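Local coordinates for protein SnoK (Streptomyces nogalater, PDB 5EPA) that acts in nogalamycin biosynthesis as a non-heme iron, 2-oxoglutarate-dependent carbocyclase, holding a ferric ion and 2-oxoglutarate in its active site, at residues D134-L139 / R178-T183; S145-A150 / H216-V221. One frame throughout, in Å; residues are numbered along the deposited sequence.

Interaction 1: D134-L139 / R178-T183. With FE (Fe (III) ion), chain G; AKG (2-oxoglutaric acid), chain H.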
# COMPACT_ATOMS: atom_id res chain seq x y z
N ASP A 134 -3.43 9.84 2.69
CA ASP A 134 -3.38 8.67 3.54
C ASP A 134 -4.35 7.64 2.97
O ASP A 134 -5.15 7.96 2.09
CB ASP A 134 -3.69 8.96 4.99
CG ASP A 134 -5.14 9.44 5.25
OD1 ASP A 134 -6.10 8.92 4.64
OD2 ASP A 134 -5.30 10.36 6.10
N ASP A 135 -4.20 6.39 3.35
CA ASP A 135 -4.94 5.31 2.68
C ASP A 135 -6.33 5.18 3.26
O ASP A 135 -7.27 4.86 2.56
CB ASP A 135 -4.18 4.02 2.78
CG ASP A 135 -2.92 3.99 1.91
OD1 ASP A 135 -2.80 4.62 0.80
OD2 ASP A 135 -2.01 3.27 2.39
N GLU A 136 -6.45 5.46 4.56
CA GLU A 136 -7.71 5.40 5.26
C GLU A 136 -8.80 6.16 4.51
O GLU A 136 -9.94 5.71 4.42
CB GLU A 136 -7.52 5.95 6.69
CG GLU A 136 -8.77 6.08 7.52
CD GLU A 136 -8.48 6.62 8.93
OE1 GLU A 136 -8.04 7.80 9.09
OE2 GLU A 136 -8.69 5.84 9.90
N THR A 137 -8.45 7.31 4.01
CA THR A 137 -9.42 8.19 3.38
C THR A 137 -10.14 7.51 2.20
O THR A 137 -11.34 7.69 1.99
CB THR A 137 -8.69 9.46 2.89
OG1 THR A 137 -8.12 10.16 4.04
CG2 THR A 137 -9.61 10.37 2.15
N GLY A 138 -9.39 6.74 1.42
CA GLY A 138 -9.93 6.03 0.27
C GLY A 138 -10.31 4.55 0.44
O GLY A 138 -10.67 3.89 -0.54
N LEU A 139 -10.24 4.02 1.66
CA LEU A 139 -10.68 2.65 1.93
C LEU A 139 -12.14 2.63 2.32
O LEU A 139 -12.57 3.40 3.17
CB LEU A 139 -9.87 2.04 3.07
CG LEU A 139 -8.44 1.62 2.68
CD1 LEU A 139 -7.64 1.30 3.93
CD2 LEU A 139 -8.39 0.43 1.74
N ARG A 178 -7.27 15.03 10.15
CA ARG A 178 -7.45 13.88 9.27
C ARG A 178 -8.71 14.01 8.46
O ARG A 178 -9.72 14.51 8.93
CB ARG A 178 -7.66 12.63 10.07
CG ARG A 178 -6.42 12.13 10.71
CD ARG A 178 -6.64 10.72 11.18
NE ARG A 178 -7.14 10.73 12.56
CZ ARG A 178 -8.30 10.24 12.98
NH1 ARG A 178 -9.15 9.67 12.12
NH2 ARG A 178 -8.61 10.32 14.28
N GLN A 179 -8.65 13.58 7.22
CA GLN A 179 -9.86 13.58 6.43
C GLN A 179 -10.80 12.39 6.77
O GLN A 179 -12.01 12.56 6.80
CB GLN A 179 -9.55 13.58 4.96
CG GLN A 179 -10.81 13.71 4.13
CD GLN A 179 -10.55 14.25 2.76
OE1 GLN A 179 -9.40 14.24 2.29
NE2 GLN A 179 -11.61 14.69 2.07
N GLU A 180 -10.21 11.23 7.07
CA GLU A 180 -10.92 9.93 7.34
C GLU A 180 -11.61 9.16 6.23
O GLU A 180 -11.43 7.94 6.16
CB GLU A 180 -12.04 10.02 8.40
CG GLU A 180 -11.54 10.39 9.80
CD GLU A 180 -12.35 9.74 10.93
OE1 GLU A 180 -13.34 9.00 10.66
OE2 GLU A 180 -11.98 9.97 12.10
N HIS A 181 -12.52 9.79 5.48
CA HIS A 181 -13.32 9.05 4.57
C HIS A 181 -13.93 9.89 3.49
O HIS A 181 -14.56 10.89 3.81
CB HIS A 181 -14.44 8.29 5.26
CG HIS A 181 -15.12 7.30 4.36
ND1 HIS A 181 -14.50 6.15 3.92
CD2 HIS A 181 -16.37 7.29 3.83
CE1 HIS A 181 -15.34 5.46 3.17
NE2 HIS A 181 -16.48 6.13 3.10
N MET A 182 -13.77 9.47 2.24
CA MET A 182 -14.49 10.08 1.13
C MET A 182 -15.64 9.21 0.66
O MET A 182 -15.44 8.09 0.22
CB MET A 182 -13.54 10.33 -0.04
CG MET A 182 -12.61 11.53 0.18
SD MET A 182 -11.73 12.04 -1.30
CE MET A 182 -11.30 10.46 -2.03
N THR A 183 -16.86 9.72 0.75
CA THR A 183 -17.99 9.04 0.20
C THR A 183 -18.03 9.23 -1.33
O THR A 183 -18.41 8.32 -2.07
CB THR A 183 -19.27 9.55 0.84
OG1 THR A 183 -19.21 9.24 2.22
CG2 THR A 183 -20.52 8.87 0.23
FE FE G . -1.50 5.02 -0.57
C1 AKG H . 0.17 2.93 -1.36
O1 AKG H . 0.76 1.82 -1.42
O2 AKG H . -0.70 3.27 -0.52
C2 AKG H . 0.46 3.95 -2.36
O5 AKG H . -0.16 5.00 -2.21
C3 AKG H . 1.45 3.70 -3.47
C4 AKG H . 1.52 4.76 -4.58
C5 AKG H . 2.62 4.40 -5.60
O3 AKG H . 3.03 3.20 -5.75
O4 AKG H . 3.13 5.28 -6.29
O HOH W 1 -6.10 12.91 5.90
O HOH W 2 -7.59 10.08 7.52
O HOH W 3 -3.00 4.17 -1.88

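Interaction 2: S145-A150 / H216-V221. With AKG (2-oxoglutaric acid), chain H.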
# COMPACT_ATOMS: atom_id res chain seq x y z
N SER A 145 -8.19 0.58 12.66
CA SER A 145 -7.34 0.78 13.79
C SER A 145 -5.90 0.46 13.42
O SER A 145 -5.05 1.34 13.43
CB SER A 145 -7.86 -0.08 14.91
OG SER A 145 -7.07 0.06 16.06
N ALA A 146 -5.62 -0.80 13.09
CA ALA A 146 -4.26 -1.23 12.85
C ALA A 146 -4.01 -1.52 11.39
O ALA A 146 -2.96 -2.05 11.04
CB ALA A 146 -3.97 -2.46 13.69
N THR A 147 -4.98 -1.23 10.54
CA THR A 147 -4.82 -1.45 9.12
C THR A 147 -3.52 -0.82 8.60
O THR A 147 -3.21 0.35 8.89
CB THR A 147 -6.03 -0.92 8.34
OG1 THR A 147 -7.18 -1.69 8.67
CG2 THR A 147 -5.84 -1.01 6.84
N LEU A 148 -2.81 -1.59 7.77
CA LEU A 148 -1.54 -1.16 7.18
C LEU A 148 -1.30 -1.79 5.81
O LEU A 148 -1.97 -2.76 5.41
CB LEU A 148 -0.38 -1.51 8.09
CG LEU A 148 0.16 -2.93 8.11
CD1 LEU A 148 1.39 -3.00 8.98
CD2 LEU A 148 -0.86 -3.86 8.67
N THR A 149 -0.35 -1.21 5.07
CA THR A 149 -0.05 -1.61 3.71
C THR A 149 1.40 -2.06 3.62
O THR A 149 2.28 -1.43 4.21
CB THR A 149 -0.22 -0.45 2.74
OG1 THR A 149 -1.60 -0.04 2.66
CG2 THR A 149 0.25 -0.82 1.34
N ALA A 150 1.62 -3.17 2.93
CA ALA A 150 2.94 -3.63 2.57
C ALA A 150 3.21 -3.22 1.12
O ALA A 150 2.52 -3.66 0.23
CB ALA A 150 3.03 -5.14 2.69
N HIS A 216 3.47 0.72 5.78
CA HIS A 216 2.96 1.98 6.34
C HIS A 216 1.53 1.87 6.84
O HIS A 216 0.65 1.28 6.19
CB HIS A 216 3.15 3.19 5.34
CG HIS A 216 2.29 3.12 4.12
ND1 HIS A 216 2.71 2.51 2.97
CD2 HIS A 216 1.04 3.55 3.87
CE1 HIS A 216 1.75 2.55 2.06
NE2 HIS A 216 0.74 3.23 2.57
N HIS A 217 1.29 2.50 7.98
CA HIS A 217 -0.04 2.57 8.58
C HIS A 217 -1.06 3.31 7.72
O HIS A 217 -0.71 4.15 6.89
CB HIS A 217 0.06 3.21 9.94
CG HIS A 217 -1.17 3.08 10.77
ND1 HIS A 217 -2.19 4.00 10.73
CD2 HIS A 217 -1.53 2.17 11.71
CE1 HIS A 217 -3.13 3.66 11.58
NE2 HIS A 217 -2.76 2.55 12.19
N CYS A 218 -2.33 2.96 7.87
CA CYS A 218 -3.41 3.53 7.02
C CYS A 218 -3.65 5.03 7.23
O CYS A 218 -4.34 5.67 6.45
CB CYS A 218 -4.75 2.78 7.20
SG CYS A 218 -5.47 2.87 8.87
N ARG A 219 -3.08 5.57 8.30
CA ARG A 219 -3.11 7.02 8.58
C ARG A 219 -1.83 7.74 8.29
O ARG A 219 -1.77 8.96 8.44
CB ARG A 219 -3.49 7.28 10.02
CG ARG A 219 -4.96 7.07 10.23
CD ARG A 219 -5.32 7.33 11.67
NE ARG A 219 -6.65 6.82 11.90
CZ ARG A 219 -7.29 6.95 13.05
NH1 ARG A 219 -6.74 7.58 14.05
NH2 ARG A 219 -8.49 6.43 13.18
N THR A 220 -0.79 7.00 7.93
CA THR A 220 0.48 7.61 7.60
C THR A 220 0.34 8.36 6.28
O THR A 220 -0.07 7.78 5.26
CB THR A 220 1.60 6.59 7.51
OG1 THR A 220 1.73 5.95 8.78
CG2 THR A 220 2.94 7.27 7.14
N VAL A 221 0.65 9.65 6.30
CA VAL A 221 0.65 10.45 5.11
C VAL A 221 1.84 10.03 4.25
O VAL A 221 2.98 9.99 4.73
CB VAL A 221 0.68 11.95 5.44
CG1 VAL A 221 0.80 12.80 4.20
CG2 VAL A 221 -0.59 12.33 6.16
C1 AKG H . 0.17 2.93 -1.36
O1 AKG H . 0.76 1.82 -1.42
O2 AKG H . -0.70 3.27 -0.52
C2 AKG H . 0.46 3.95 -2.36
O5 AKG H . -0.16 5.00 -2.21
C3 AKG H . 1.45 3.70 -3.47
C4 AKG H . 1.52 4.76 -4.58
C5 AKG H . 2.62 4.40 -5.60
O3 AKG H . 3.03 3.20 -5.75
O4 AKG H . 3.13 5.28 -6.29
O HOH W 4 -1.85 1.88 4.41

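Interaction 1: D134-L139 / R178-T183
The metal-binding His-X-Asp pair, His133 and Asp135, runs into a short turn of helical backbone angles, 135-137, whose Glu136 and Thr137 lean on the loop 178-183. One backbone bond crosses the contact: Met182 N donates to Thr137 O at 3.0 Å, in the carbonyl plane. Beside it Thr137 CG2, anti to the backbone N, meets Met182 CG at 3.8 Å and lies against the amide end of Gln179. Asp134 closes an Asx motif, its OD1 accepting from Thr137 N at 2.9 Å. Its other oxygen, OD2, pairs with Arg173 and accepts hydrogen bonds from two waters; one accepts from Gln179 N, while the second accepts from Glu180 N and donates to Glu136 OE1, so buried carboxylates and loop amides are joined through solvent. The extended Glu136 side chain brings OE1 to 3.7 Å from Arg178 NH1, a long salt bridge with the flat groups turned 46° apart; Arg178 NH1 has a closer partner in Glu180 OE2 at 2.8 Å, and Glu136 OE2 pairs with Arg219. On the metal side, Asp135 OD1 binds iron at 1.9 Å. The contact thus joins the loop between strands 130-133 and 141-142 to the one running from strand 164-166 to helix 191-194.

Interaction 2: S145-A150 / H216-V221
Thr149 lies over one face of the His216 imidazole, its CB 4.0 Å from the ring centroid in a CH-pi contact, and the two side chains run alongside each other toward 2-oxoglutarate. His216 CG sits between its own backbone N and carbonyl carbon (chi1 68°), which carries the ring over to the ligand: NE2 makes a weak bond to the 2-oxoglutarate O2 at 3.4 Å, but its stronger partner is the iron ligand Asp135. A water accepts from Thr149 OG1 at 2.6 Å and donates to His216 O. Behind these side chains, strands 148-153 and 213-217 pair antiparallel in the major sheet of the cupin-type fold, with Thr149 and His216 as a hydrogen-bonded pair: Thr149 N reaches His216 O at 2.9 Å, and His216 N returns a bond to Thr149 O. Next along, Leu148 and His217 form a non-hydrogen-bonded pair. Past the strand end, Cys218 N still bonds Thr147 O, and the His217 ring, over whose face that same oxygen lies, sends NE2 to Ser145 O at 2.9 Å. Its ND1 accepts from Arg219 N at 3.0 Å, so one ring nitrogen holds the type I turn His217-Thr220 and the other the neighbouring segment. Farther out, Asp242 bonds Ser145 N, Ala146 N and Thr147 OG1.

The centres of the two contacts are 11 Å apart, and their segments alternate along the chain: 134-139, 145-150, 178-183, 216-221. Interaction 2 pairs neighbouring strands of the seven-stranded sheet, whereas interaction 1 lies in loops, its segment 134-139 following strand 130-133 of the four-stranded sheet. They join through two probable hydrogen bonds of 2.8 Å, one from Glu136 N to Cys218 O and the other between Asp135 OD2 and His216 NE2, so a residue of the 2-oxoglutarate pocket is placed to orient an iron ligand. His133 and His222, on the two adjoining strands 130-133 and 222-224, complete the protein's share of the iron site between the sheets.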